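Local coordinates for sorbitol-6-phosphate dehydrogenase (Erwinia amylovora CFBP1430, PDB 5O3Z), which catalyses the interconversion of sorbitol 6-phosphate and fructose 6-phosphate, probably with NAD as cofactor, as a member of the short-chain dehydrogenase/reductase family, at residues N144-K149 with G258-F263; L186-L191 with Q232-V237; Q114-G119 with A160-G165; G138-I143 with Y179-H184; A99-F104 with H154-S159. All blocks are in the same frame, centred on the assembly; numbering follows the deposited sequence.

Contact 1 (N144-K149 with G258-F263); sequences NSKSGK and GGQVMF
Two successive bends, at chi2 (-66°) and chi3 (-61°), fold the side chain of Lys149 so that its amine meets the C-terminal carboxylate of Phe263. In this Rossmann-type short-chain dehydrogenase the contact joins the turn after strand 139-145 to the last residues of the chain, which follow the last strand, 253-256. Lys149 NZ forms a salt bridge and hydrogen bond with Phe263 OXT at 3.1 Å, with a weak second bond to Phe263 O at 3.4 Å, and both carboxylate oxygens are thereby engaged. Lys146 reaches out in the other direction: its chain runs extended until it bends at chi4 (85°), and CE comes 3.7 Å from Gln260 OE1. A water lies between Lys146 NZ and Gln260 NE2, its bond to the amide weak. Val261 fills the interval between the two lysines, its CG2 4.0 Å from Lys146 CB and its CG1 4.1 Å from Lys149 CB. CG1 also lies over one face of the Phe263 ring, towards the rim. That ring stacks with Phe263 of a neighbouring subunit, so the chain terminus is part of the tetramer interface. At the edge of the ring, in its plane, Lys149 O approaches Phe263 CE2 to 3.5 Å.

Contact 2 (L186-L191 with Q232-V237); sequences LMLGNL and QDVLNV
Leu188 and Val234 meet at about a right angle, and their methyl groups make the tightest approach of the pair of segments: Val234 CG2 lies 3.6 Å from Leu188 CD2 and 3.7 Å from Leu188 CD1, sitting against both prongs of the leucine fork. With CG anti to its carbonyl carbon (chi1 -54°), Leu188 carries that fork nearer to the helix than its first side-chain bond would suggest. Leu186, two residues earlier and pointing to the helix, divides its branches between successive turns. Its CD2 is 3.9 Å from Val237 CG1, as the two side chains slide past each other in opposite directions, while CD1 lies 4.3 Å from Val234 CG1. Leu191 adds a looser touch, CD2 to Val234 CG2 at 4.5 Å. No hydrogen bond crosses here, and the cohesion is that of interlocking branched aliphatic groups. One shell further out, Ile254 of strand 253-256 lies beside both Leu186 and Val237, Leu18 of helix 17-28 beside Leu188, and Cys229 beside Val234 and Leu191. Val237 also packs on Phe240 of a neighbouring subunit, so the edge of this core lies close to a subunit interface. Strand 186-188 and the helical segment 232-237 run nearly antiparallel (166°), their axes 10.3 Å apart at closest, the layering of helix on parallel sheet that characterises the Rossmann fold.

Contact 3 (Q114-G119 with A160-G165); sequences QVNLVG and AAKFGG
Asn116 touches the partner helix at three levels. Its CB rests 3.6 Å from Ala161 CB, its OD1 receives a weak hydrogen bond from Lys162 NZ at 3.1 Å, and its backbone O faces two waters. One of these lies 2.8 Å from Asn116 O and also meets Ala161 O; the other lies 2.9 Å from Asn116 O and accepts from Lys162 NZ. Lys162 starts out away from helix 106-133, and the bend at chi2 (-56°) turns its amine back to the asparagine. The lysine closes the YxxxK signature of the short-chain dehydrogenases, and the carbonyl-water-lysine link resembles the one proposed for proton relay in relatives. Leu117, next along, points at the partner helix and lays CD1 3.6 Å from both Gly164 C and Gly165 N, a close fit that depends on Gly164 having no side chain. At Gly119 the backbone N bonds to Gln114 O, a wider pi-type turn that spans Asn116 and Leu117. The segments 114-119 and 160-165, of helices 106-133 and 156-176, run almost parallel, 21° apart with axes 8.5 Å distant. Strand 139-145 lies next to helix 156-176, with Asn144 ND2 bonding Lys162 O, while Leu113 of a neighbouring subunit packs on Leu117.

Contact 4 (G138-I143 with Y179-H184); sequences GRIIQI and YGITVH
Backbone hydrogen bonds join Gly138-Ile143 to Tyr179-His184 in parallel register, Arg139 beside Thr182, Ile140 beside Val183 and Ile141 beside His184. Ile140 straddles Val183, giving its N-H to Thr182 O (3.0 Å) and taking one at its O from His184 N (3.1 Å); Gln142 N then reaches His184 O at 2.9 Å. Gly138 O is gripped twice, by Thr182 N and by Arg139 NH1, from opposite faces of its carbonyl plane. CA-H...O contacts fill in between, the shortest from Val183 CA to Ile140 O at 3.2 Å. Among polar side chains, the bend of Arg139 at chi2 (-72°) brings CD 3.1 Å from Thr182 OG1, which lies over one face of the guanidinium. The far end of the arginine bonds to Ser243 O through NH2, so the threonine flanks rather than anchors it. A water bridges Thr182 OG1 and Ile140 O. On the opposite face of the sheet the apolar side chains Ile140 and Val183 lie side by side, CG2 to CG1 at 4.1 Å, and helix 156-176 covers them with Leu176 and Leu172. Strand 139-145, that helix and strand 182-188 form a beta-alpha-beta crossover, the repeating unit of the Rossmann fold.

Contact 5 (A99-F104 with H154-S159); sequences APITQF and HNSGYS
His154 presents the face of its imidazole to Pro100, whose CD sits 4.2 Å from the ring centroid and 7° off the ring normal, a CH-pi contact squarely over the centre. This brings the loop that follows strand 88-91 onto the start of helix 156-176, the helix that carries the YxxxK signature of the short-chain dehydrogenases. Beside this CH-pi contact, Ala99 N donates to His154 O at 2.8 Å, tying the two backbones together next to the proline and imidazole. A second link is made by water: it donates to Ala99 O and accepts from Ser156 N, both at 3.0 Å, and thus satisfies an amide in the first turn of the helix, where no preceding turn can supply a carbonyl. Phe104 makes the other half of the contact. Its chi1 of -164° swings the ring away from its own N-H and onto the start of the helix, where it lies against Ser156, whose OG stands 3.6 Å above the ring plane towards the rim, while Ala99 O approaches the edge in plane. The same two segments form part of a subunit interface. Asp175 of a neighbouring subunit takes hydrogen bonds from His154 N and Ile101 N, and Arg125 of that subunit bonds Phe104 O. At the tip of the phenyl ring, Phe104 CZ comes 3.6 Å from Gly157 N and 3.9 Å from Gly157 CA, where the glycine has no side chain to keep the ring at a distance.

The five contacts show how a Rossmann sheet and the helices packed on it bring together a probable active site. Contacts 4 and 2 follow each other along strand 182-188, their centres 16 Å apart, and the bond from Leu186 N to Gln142 O, 2.9 Å, continues the sheet between them. Contact 1 begins where strand 139-145 leaves contact 4. It meets contact 3 through Asn144 ND2 and Lys162 O, 3.0 Å apart, and contact 5 where Tyr158 CE2 lies 3.6 Å from Ser145 OG. Asn116, Ser145, Tyr158 and Lys162, drawn from contacts 1, 3 and 5, match the family's catalytic tetrad. Contacts 4 and 5 stand about 30 Å apart, centre to centre.

Contact 1 (N144-K149 with G258-F263)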
# COMPACT_ATOMS: atom_id res chain seq x y z
N ASN A 144 17.28 2.00 -1.94
CA ASN A 144 16.54 1.73 -0.76
C ASN A 144 16.52 0.20 -0.71
O ASN A 144 17.39 -0.47 -1.33
CB ASN A 144 15.19 2.50 -0.85
CG ASN A 144 14.49 2.67 0.51
OD1 ASN A 144 14.27 1.71 1.26
ND2 ASN A 144 14.13 3.89 0.80
N SER A 145 15.51 -0.38 -0.07
CA SER A 145 15.56 -1.71 0.43
C SER A 145 14.11 -2.18 0.53
O SER A 145 13.21 -1.36 0.74
CB SER A 145 16.18 -1.74 1.80
OG SER A 145 16.14 -3.05 2.42
N LYS A 146 13.91 -3.48 0.48
CA LYS A 146 12.59 -4.00 0.87
C LYS A 146 12.25 -3.67 2.34
O LYS A 146 11.09 -3.54 2.71
CB LYS A 146 12.52 -5.48 0.57
CG LYS A 146 13.43 -6.33 1.39
CD LYS A 146 13.13 -7.78 1.07
CE LYS A 146 14.23 -8.72 1.48
NZ LYS A 146 14.05 -9.08 2.92
N SER A 147 13.27 -3.43 3.16
CA SER A 147 13.09 -2.96 4.50
C SER A 147 12.50 -1.57 4.57
O SER A 147 12.11 -1.19 5.65
CB SER A 147 14.40 -3.08 5.30
OG SER A 147 14.85 -4.42 5.35
N GLY A 148 12.40 -0.83 3.48
CA GLY A 148 11.60 0.38 3.38
C GLY A 148 10.15 0.18 2.95
O GLY A 148 9.43 1.13 2.78
N LYS A 149 9.78 -1.06 2.69
CA LYS A 149 8.39 -1.45 2.36
C LYS A 149 7.69 -2.21 3.49
O LYS A 149 6.52 -2.03 3.71
CB LYS A 149 8.39 -2.38 1.12
CG LYS A 149 8.86 -1.71 -0.15
CD LYS A 149 7.93 -0.62 -0.64
CE LYS A 149 6.55 -1.13 -0.99
NZ LYS A 149 5.87 -0.04 -1.73
N GLY A 258 12.37 -9.71 -7.10
CA GLY A 258 12.00 -11.08 -7.60
C GLY A 258 10.65 -11.53 -7.15
O GLY A 258 10.41 -12.74 -6.99
N GLY A 259 9.74 -10.56 -6.97
CA GLY A 259 8.40 -10.84 -6.48
C GLY A 259 8.15 -11.07 -5.01
O GLY A 259 7.02 -11.39 -4.60
N GLN A 260 9.19 -10.92 -4.17
CA GLN A 260 9.03 -11.00 -2.75
C GLN A 260 8.03 -9.98 -2.19
O GLN A 260 7.29 -10.32 -1.25
CB GLN A 260 10.41 -10.86 -2.01
CG GLN A 260 10.29 -11.32 -0.56
CD GLN A 260 11.58 -11.52 0.19
OE1 GLN A 260 12.68 -11.56 -0.41
NE2 GLN A 260 11.47 -11.65 1.53
N VAL A 261 8.03 -8.78 -2.74
CA VAL A 261 7.19 -7.65 -2.32
C VAL A 261 6.42 -7.18 -3.52
O VAL A 261 6.99 -6.87 -4.50
CB VAL A 261 8.05 -6.43 -1.84
CG1 VAL A 261 7.15 -5.26 -1.46
CG2 VAL A 261 8.91 -6.81 -0.65
N MET A 262 5.10 -7.24 -3.47
CA MET A 262 4.28 -6.89 -4.62
C MET A 262 3.30 -5.74 -4.30
O MET A 262 2.54 -5.29 -5.18
CB MET A 262 3.52 -8.10 -5.06
CG MET A 262 4.32 -9.14 -5.82
SD MET A 262 3.29 -10.65 -6.14
CE MET A 262 4.53 -11.85 -6.59
N PHE A 263 3.42 -5.20 -3.09
CA PHE A 263 2.65 -4.01 -2.71
C PHE A 263 3.58 -2.79 -2.73
O PHE A 263 4.69 -2.86 -3.27
CB PHE A 263 2.07 -4.23 -1.32
CG PHE A 263 3.12 -4.63 -0.27
CD1 PHE A 263 3.49 -5.93 -0.14
CD2 PHE A 263 3.73 -3.65 0.53
CE1 PHE A 263 4.43 -6.32 0.79
CE2 PHE A 263 4.65 -4.03 1.49
CZ PHE A 263 5.02 -5.36 1.58
OXT PHE A 263 3.27 -1.75 -2.13
O HOH W 1 14.28 -11.57 3.40

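Contact 2 (L186-L191 with Q232-V237)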
# COMPACT_ATOMS: atom_id res chain seq x y z
N LEU A 186 14.44 2.94 -5.07
CA LEU A 186 14.51 1.58 -5.57
C LEU A 186 14.56 0.64 -4.44
O LEU A 186 15.50 0.68 -3.66
CB LEU A 186 15.76 1.35 -6.47
CG LEU A 186 15.95 2.18 -7.72
CD1 LEU A 186 17.04 1.57 -8.63
CD2 LEU A 186 14.61 2.37 -8.47
N MET A 187 13.54 -0.23 -4.32
CA MET A 187 13.46 -1.07 -3.18
C MET A 187 14.11 -2.39 -3.45
O MET A 187 13.49 -3.34 -3.90
CB MET A 187 11.98 -1.15 -2.68
CG MET A 187 11.17 0.12 -2.94
SD MET A 187 11.79 1.58 -2.05
CE MET A 187 11.40 1.16 -0.33
N LEU A 188 15.38 -2.52 -3.14
CA LEU A 188 16.11 -3.74 -3.48
C LEU A 188 15.82 -4.89 -2.61
O LEU A 188 15.62 -4.74 -1.40
CB LEU A 188 17.62 -3.50 -3.42
CG LEU A 188 18.09 -2.31 -4.29
CD1 LEU A 188 19.59 -2.26 -4.28
CD2 LEU A 188 17.54 -2.21 -5.70
N GLY A 189 15.83 -6.11 -3.17
CA GLY A 189 15.88 -7.30 -2.36
C GLY A 189 17.32 -7.49 -1.89
O GLY A 189 18.12 -6.56 -1.95
N ASN A 190 17.65 -8.70 -1.48
CA ASN A 190 18.91 -9.01 -0.85
C ASN A 190 19.98 -9.26 -1.91
O ASN A 190 19.76 -10.03 -2.85
CB ASN A 190 18.78 -10.28 0.00
CG ASN A 190 17.82 -10.14 1.17
OD1 ASN A 190 17.99 -9.26 2.03
ND2 ASN A 190 16.88 -11.10 1.30
N LEU A 191 21.13 -8.60 -1.78
CA LEU A 191 22.27 -8.74 -2.71
C LEU A 191 23.16 -9.83 -2.13
O LEU A 191 24.19 -9.57 -1.49
CB LEU A 191 22.97 -7.41 -2.82
CG LEU A 191 22.05 -6.22 -3.07
CD1 LEU A 191 22.75 -4.94 -2.69
CD2 LEU A 191 21.70 -6.17 -4.54
N GLN A 232 23.30 -6.05 -11.58
CA GLN A 232 22.81 -5.70 -12.91
C GLN A 232 21.30 -5.39 -12.93
O GLN A 232 20.84 -4.52 -13.64
CB GLN A 232 23.18 -6.81 -13.94
CG GLN A 232 22.81 -6.46 -15.37
CD GLN A 232 23.71 -5.41 -15.94
OE1 GLN A 232 24.93 -5.51 -15.80
NE2 GLN A 232 23.17 -4.42 -16.54
N ASP A 233 20.53 -6.10 -12.12
CA ASP A 233 19.07 -5.76 -12.00
C ASP A 233 18.91 -4.34 -11.53
O ASP A 233 18.15 -3.61 -12.03
CB ASP A 233 18.38 -6.68 -11.01
CG ASP A 233 18.55 -8.12 -11.31
OD1 ASP A 233 18.34 -8.52 -12.48
OD2 ASP A 233 18.89 -8.83 -10.38
N VAL A 234 19.72 -3.95 -10.57
CA VAL A 234 19.67 -2.60 -10.07
C VAL A 234 19.93 -1.57 -11.15
O VAL A 234 19.16 -0.63 -11.36
CB VAL A 234 20.64 -2.40 -8.88
CG1 VAL A 234 20.55 -0.98 -8.34
CG2 VAL A 234 20.32 -3.37 -7.75
N LEU A 235 21.07 -1.76 -11.83
CA LEU A 235 21.47 -0.95 -12.95
C LEU A 235 20.39 -0.81 -14.01
O LEU A 235 20.06 0.29 -14.42
CB LEU A 235 22.80 -1.51 -13.52
CG LEU A 235 23.47 -0.75 -14.66
CD1 LEU A 235 23.79 0.69 -14.27
CD2 LEU A 235 24.76 -1.47 -15.06
N ASN A 236 19.75 -1.95 -14.34
CA ASN A 236 18.73 -2.00 -15.40
C ASN A 236 17.62 -1.06 -15.11
O ASN A 236 17.31 -0.16 -15.92
CB ASN A 236 18.24 -3.46 -15.59
CG ASN A 236 19.25 -4.31 -16.38
OD1 ASN A 236 20.16 -3.76 -17.01
ND2 ASN A 236 19.11 -5.67 -16.34
N VAL A 237 17.06 -1.21 -13.90
CA VAL A 237 15.94 -0.43 -13.44
C VAL A 237 16.34 1.06 -13.27
O VAL A 237 15.63 2.00 -13.66
CB VAL A 237 15.42 -1.01 -12.10
CG1 VAL A 237 14.38 -0.11 -11.47
CG2 VAL A 237 14.86 -2.42 -12.25

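Contact 3 (Q114-G119 with A160-G165)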
# COMPACT_ATOMS: atom_id res chain seq x y z
N GLN A 114 21.30 9.42 9.96
CA GLN A 114 22.23 10.37 9.31
C GLN A 114 22.60 9.87 7.89
O GLN A 114 22.44 10.56 6.92
CB GLN A 114 23.49 10.57 10.21
CG GLN A 114 23.29 11.47 11.45
CD GLN A 114 22.70 12.86 11.11
OE1 GLN A 114 23.08 13.48 10.14
NE2 GLN A 114 21.76 13.32 11.92
N VAL A 115 23.06 8.64 7.82
CA VAL A 115 23.59 8.03 6.61
C VAL A 115 22.42 7.76 5.63
O VAL A 115 22.50 8.14 4.47
CB VAL A 115 24.40 6.76 6.93
CG1 VAL A 115 24.87 6.07 5.65
CG2 VAL A 115 25.63 7.12 7.77
N ASN A 116 21.32 7.19 6.13
CA ASN A 116 20.27 6.76 5.23
C ASN A 116 19.31 7.81 4.83
O ASN A 116 18.69 7.71 3.77
CB ASN A 116 19.53 5.63 5.81
CG ASN A 116 20.31 4.39 5.72
OD1 ASN A 116 20.62 3.97 4.59
ND2 ASN A 116 20.67 3.80 6.87
N LEU A 117 19.18 8.86 5.66
CA LEU A 117 18.15 9.81 5.48
C LEU A 117 18.64 11.22 5.37
O LEU A 117 18.31 11.87 4.41
CB LEU A 117 17.10 9.67 6.61
CG LEU A 117 15.74 10.36 6.55
CD1 LEU A 117 15.10 10.11 5.19
CD2 LEU A 117 14.90 9.78 7.69
N VAL A 118 19.40 11.74 6.34
CA VAL A 118 19.82 13.13 6.26
C VAL A 118 20.78 13.35 5.04
O VAL A 118 20.72 14.37 4.35
CB VAL A 118 20.48 13.57 7.58
CG1 VAL A 118 21.24 14.87 7.41
CG2 VAL A 118 19.45 13.66 8.68
N GLY A 119 21.63 12.38 4.78
CA GLY A 119 22.49 12.43 3.60
C GLY A 119 21.69 12.54 2.34
O GLY A 119 22.05 13.28 1.43
N ALA A 160 13.13 2.33 9.98
CA ALA A 160 12.74 3.70 10.22
C ALA A 160 13.34 4.64 9.13
O ALA A 160 12.65 5.48 8.54
CB ALA A 160 13.20 4.10 11.63
N ALA A 161 14.62 4.45 8.86
CA ALA A 161 15.33 5.34 7.98
C ALA A 161 14.97 5.07 6.53
O ALA A 161 14.85 5.99 5.80
CB ALA A 161 16.81 5.14 8.18
N LYS A 162 14.77 3.79 6.15
CA LYS A 162 14.43 3.41 4.80
C LYS A 162 13.00 3.75 4.48
O LYS A 162 12.74 4.29 3.44
CB LYS A 162 14.69 1.93 4.53
CG LYS A 162 16.17 1.53 4.45
CD LYS A 162 16.95 2.32 3.41
CE LYS A 162 18.46 1.99 3.45
NZ LYS A 162 19.19 2.57 2.28
N PHE A 163 12.06 3.49 5.38
CA PHE A 163 10.72 4.08 5.18
C PHE A 163 10.75 5.61 5.04
O PHE A 163 10.14 6.25 4.15
CB PHE A 163 9.84 3.72 6.40
CG PHE A 163 9.07 2.43 6.26
CD1 PHE A 163 9.71 1.20 6.31
CD2 PHE A 163 7.72 2.45 6.15
CE1 PHE A 163 9.00 0.02 6.19
CE2 PHE A 163 7.00 1.26 6.05
CZ PHE A 163 7.63 0.06 6.13
N GLY A 164 11.50 6.26 5.93
CA GLY A 164 11.66 7.71 5.85
C GLY A 164 12.17 8.18 4.51
O GLY A 164 11.65 9.15 3.95
N GLY A 165 13.05 7.40 3.92
CA GLY A 165 13.44 7.70 2.52
C GLY A 165 12.29 7.72 1.49
O GLY A 165 12.30 8.48 0.55
O HOH W 2 16.35 6.20 3.52
O HOH W 3 19.39 5.67 1.90

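Contact 4 (G138-I143 with Y179-H184)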
# COMPACT_ATOMS: atom_id res chain seq x y z
N GLY A 138 15.79 16.79 -14.53
CA GLY A 138 16.73 15.85 -13.92
C GLY A 138 16.06 14.64 -13.27
O GLY A 138 14.88 14.50 -13.33
N ARG A 139 16.89 13.75 -12.74
CA ARG A 139 16.51 12.56 -12.06
C ARG A 139 17.22 12.46 -10.69
O ARG A 139 18.41 12.81 -10.57
CB ARG A 139 16.94 11.43 -12.90
CG ARG A 139 16.35 11.47 -14.28
CD ARG A 139 14.89 11.12 -14.22
NE ARG A 139 14.25 10.95 -15.49
CZ ARG A 139 13.52 11.85 -16.12
NH1 ARG A 139 13.40 13.11 -15.69
NH2 ARG A 139 12.90 11.50 -17.27
N ILE A 140 16.52 11.96 -9.69
CA ILE A 140 17.11 11.66 -8.41
C ILE A 140 16.66 10.24 -8.12
O ILE A 140 15.45 9.97 -8.12
CB ILE A 140 16.64 12.61 -7.30
CG1 ILE A 140 17.09 14.05 -7.56
CG2 ILE A 140 17.12 12.10 -5.95
CD1 ILE A 140 16.47 15.09 -6.64
N ILE A 141 17.60 9.35 -7.90
CA ILE A 141 17.26 7.98 -7.60
C ILE A 141 17.94 7.59 -6.34
O ILE A 141 19.18 7.60 -6.28
CB ILE A 141 17.65 7.05 -8.75
CG1 ILE A 141 16.68 7.31 -9.93
CG2 ILE A 141 17.55 5.60 -8.34
CD1 ILE A 141 17.17 6.79 -11.26
N GLN A 142 17.16 7.14 -5.34
CA GLN A 142 17.72 6.58 -4.12
C GLN A 142 17.80 5.07 -4.08
O GLN A 142 16.83 4.37 -4.36
CB GLN A 142 16.83 6.99 -2.93
CG GLN A 142 17.47 6.76 -1.55
CD GLN A 142 16.45 6.44 -0.41
OE1 GLN A 142 15.25 6.17 -0.64
NE2 GLN A 142 16.97 6.37 0.83
N ILE A 143 18.90 4.53 -3.63
CA ILE A 143 18.99 3.08 -3.35
C ILE A 143 18.35 2.82 -1.97
O ILE A 143 18.78 3.38 -1.00
CB ILE A 143 20.44 2.61 -3.36
CG1 ILE A 143 21.13 2.99 -4.69
CG2 ILE A 143 20.49 1.13 -3.12
CD1 ILE A 143 20.28 2.72 -5.98
N TYR A 179 9.50 21.54 -11.95
CA TYR A 179 10.77 21.69 -12.68
C TYR A 179 11.10 20.51 -13.58
O TYR A 179 12.19 20.46 -14.13
CB TYR A 179 11.92 21.87 -11.69
CG TYR A 179 11.72 22.98 -10.74
CD1 TYR A 179 11.77 24.33 -11.19
CD2 TYR A 179 11.53 22.75 -9.40
CE1 TYR A 179 11.62 25.38 -10.31
CE2 TYR A 179 11.40 23.80 -8.51
CZ TYR A 179 11.44 25.11 -8.99
OH TYR A 179 11.26 26.10 -8.09
N GLY A 180 10.19 19.54 -13.74
CA GLY A 180 10.47 18.39 -14.58
C GLY A 180 11.53 17.49 -14.05
O GLY A 180 12.19 16.77 -14.79
N ILE A 181 11.76 17.54 -12.75
CA ILE A 181 12.65 16.57 -12.15
C ILE A 181 11.81 15.48 -11.48
O ILE A 181 10.96 15.80 -10.70
CB ILE A 181 13.56 17.21 -11.06
CG1 ILE A 181 14.40 18.37 -11.63
CG2 ILE A 181 14.54 16.14 -10.58
CD1 ILE A 181 15.05 19.22 -10.59
N THR A 182 12.10 14.23 -11.79
CA THR A 182 11.51 13.08 -11.13
C THR A 182 12.45 12.44 -10.07
O THR A 182 13.66 12.52 -10.15
CB THR A 182 11.11 12.00 -12.14
OG1 THR A 182 12.27 11.35 -12.64
CG2 THR A 182 10.31 12.53 -13.24
N VAL A 183 11.84 11.73 -9.11
CA VAL A 183 12.50 11.21 -7.90
C VAL A 183 11.86 9.85 -7.61
O VAL A 183 10.61 9.78 -7.53
CB VAL A 183 12.20 12.13 -6.72
CG1 VAL A 183 13.09 11.74 -5.48
CG2 VAL A 183 12.36 13.60 -7.10
N HIS A 184 12.69 8.84 -7.45
CA HIS A 184 12.32 7.46 -7.12
C HIS A 184 13.18 6.84 -6.10
O HIS A 184 14.36 7.22 -5.96
CB HIS A 184 12.42 6.57 -8.35
CG HIS A 184 11.57 7.03 -9.49
ND1 HIS A 184 10.18 6.95 -9.45
CD2 HIS A 184 11.89 7.63 -10.67
CE1 HIS A 184 9.69 7.51 -10.54
NE2 HIS A 184 10.71 7.92 -11.32
O HOH W 4 14.48 9.63 -11.05

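Contact 5 (A99-F104 with H154-S159)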
# COMPACT_ATOMS: atom_id res chain seq x y z
N ALA A 99 19.64 -5.72 16.12
CA ALA A 99 19.54 -5.99 17.55
C ALA A 99 18.07 -5.78 17.91
O ALA A 99 17.45 -4.82 17.40
CB ALA A 99 20.39 -5.01 18.37
N PRO A 100 17.52 -6.64 18.81
CA PRO A 100 16.11 -6.41 19.24
C PRO A 100 15.99 -5.05 19.89
O PRO A 100 17.00 -4.54 20.40
CB PRO A 100 15.82 -7.54 20.23
CG PRO A 100 17.15 -8.08 20.61
CD PRO A 100 18.11 -7.83 19.47
N ILE A 101 14.81 -4.45 19.79
CA ILE A 101 14.57 -3.09 20.32
C ILE A 101 15.10 -2.93 21.78
O ILE A 101 15.68 -1.89 22.13
CB ILE A 101 13.07 -2.68 20.19
CG1 ILE A 101 12.84 -1.25 20.68
CG2 ILE A 101 12.16 -3.60 21.00
CD1 ILE A 101 13.58 -0.15 19.95
N THR A 102 14.95 -3.98 22.60
CA THR A 102 15.33 -3.92 24.02
C THR A 102 16.88 -3.81 24.25
O THR A 102 17.29 -3.54 25.37
CB THR A 102 14.72 -5.10 24.83
OG1 THR A 102 14.97 -6.34 24.15
CG2 THR A 102 13.18 -4.94 25.02
N GLN A 103 17.70 -4.01 23.21
CA GLN A 103 19.16 -3.81 23.24
C GLN A 103 19.68 -2.86 22.14
O GLN A 103 20.91 -2.78 21.93
CB GLN A 103 19.91 -5.15 23.07
CG GLN A 103 19.48 -6.28 23.98
CD GLN A 103 19.82 -7.69 23.43
OE1 GLN A 103 20.63 -7.87 22.50
NE2 GLN A 103 19.20 -8.70 24.03
N PHE A 104 18.79 -2.13 21.46
CA PHE A 104 19.17 -1.42 20.22
C PHE A 104 19.67 -0.09 20.68
O PHE A 104 19.02 0.53 21.48
CB PHE A 104 17.99 -1.26 19.23
CG PHE A 104 18.41 -0.90 17.82
CD1 PHE A 104 19.00 0.34 17.55
CD2 PHE A 104 18.25 -1.80 16.77
CE1 PHE A 104 19.42 0.66 16.28
CE2 PHE A 104 18.67 -1.46 15.51
CZ PHE A 104 19.26 -0.25 15.26
N HIS A 154 14.30 -6.82 14.44
CA HIS A 154 15.69 -6.50 14.91
C HIS A 154 16.43 -5.44 14.09
O HIS A 154 17.61 -5.25 14.24
CB HIS A 154 16.53 -7.78 15.06
CG HIS A 154 15.92 -8.79 16.00
ND1 HIS A 154 16.41 -10.07 16.18
CD2 HIS A 154 14.84 -8.69 16.82
CE1 HIS A 154 15.67 -10.71 17.07
NE2 HIS A 154 14.72 -9.89 17.49
N ASN A 155 15.72 -4.70 13.26
CA ASN A 155 16.34 -3.76 12.40
C ASN A 155 15.60 -2.47 12.37
O ASN A 155 15.50 -1.84 11.33
CB ASN A 155 16.42 -4.38 11.00
CG ASN A 155 17.61 -5.31 10.87
OD1 ASN A 155 18.74 -4.84 10.76
ND2 ASN A 155 17.37 -6.63 10.95
N SER A 156 15.15 -2.05 13.55
CA SER A 156 14.38 -0.82 13.70
C SER A 156 15.00 0.43 13.10
O SER A 156 14.31 1.24 12.47
CB SER A 156 13.97 -0.62 15.18
OG SER A 156 15.08 -0.26 15.99
N GLY A 157 16.32 0.61 13.32
CA GLY A 157 17.01 1.78 12.84
C GLY A 157 17.03 1.86 11.34
O GLY A 157 16.73 2.90 10.71
N TYR A 158 17.32 0.71 10.76
CA TYR A 158 17.29 0.53 9.32
C TYR A 158 15.88 0.73 8.70
O TYR A 158 15.74 1.49 7.80
CB TYR A 158 17.93 -0.82 8.97
CG TYR A 158 18.32 -0.98 7.49
CD1 TYR A 158 19.34 -0.20 6.93
CD2 TYR A 158 17.67 -1.91 6.66
CE1 TYR A 158 19.72 -0.36 5.59
CE2 TYR A 158 18.03 -2.07 5.31
CZ TYR A 158 19.07 -1.30 4.79
OH TYR A 158 19.46 -1.40 3.46
N SER A 159 14.82 0.11 9.24
CA SER A 159 13.48 0.32 8.69
C SER A 159 12.94 1.75 8.82
O SER A 159 12.38 2.29 7.90
CB SER A 159 12.49 -0.66 9.27
OG SER A 159 12.69 -1.96 8.69
O HOH W 5 15.05 -3.45 16.21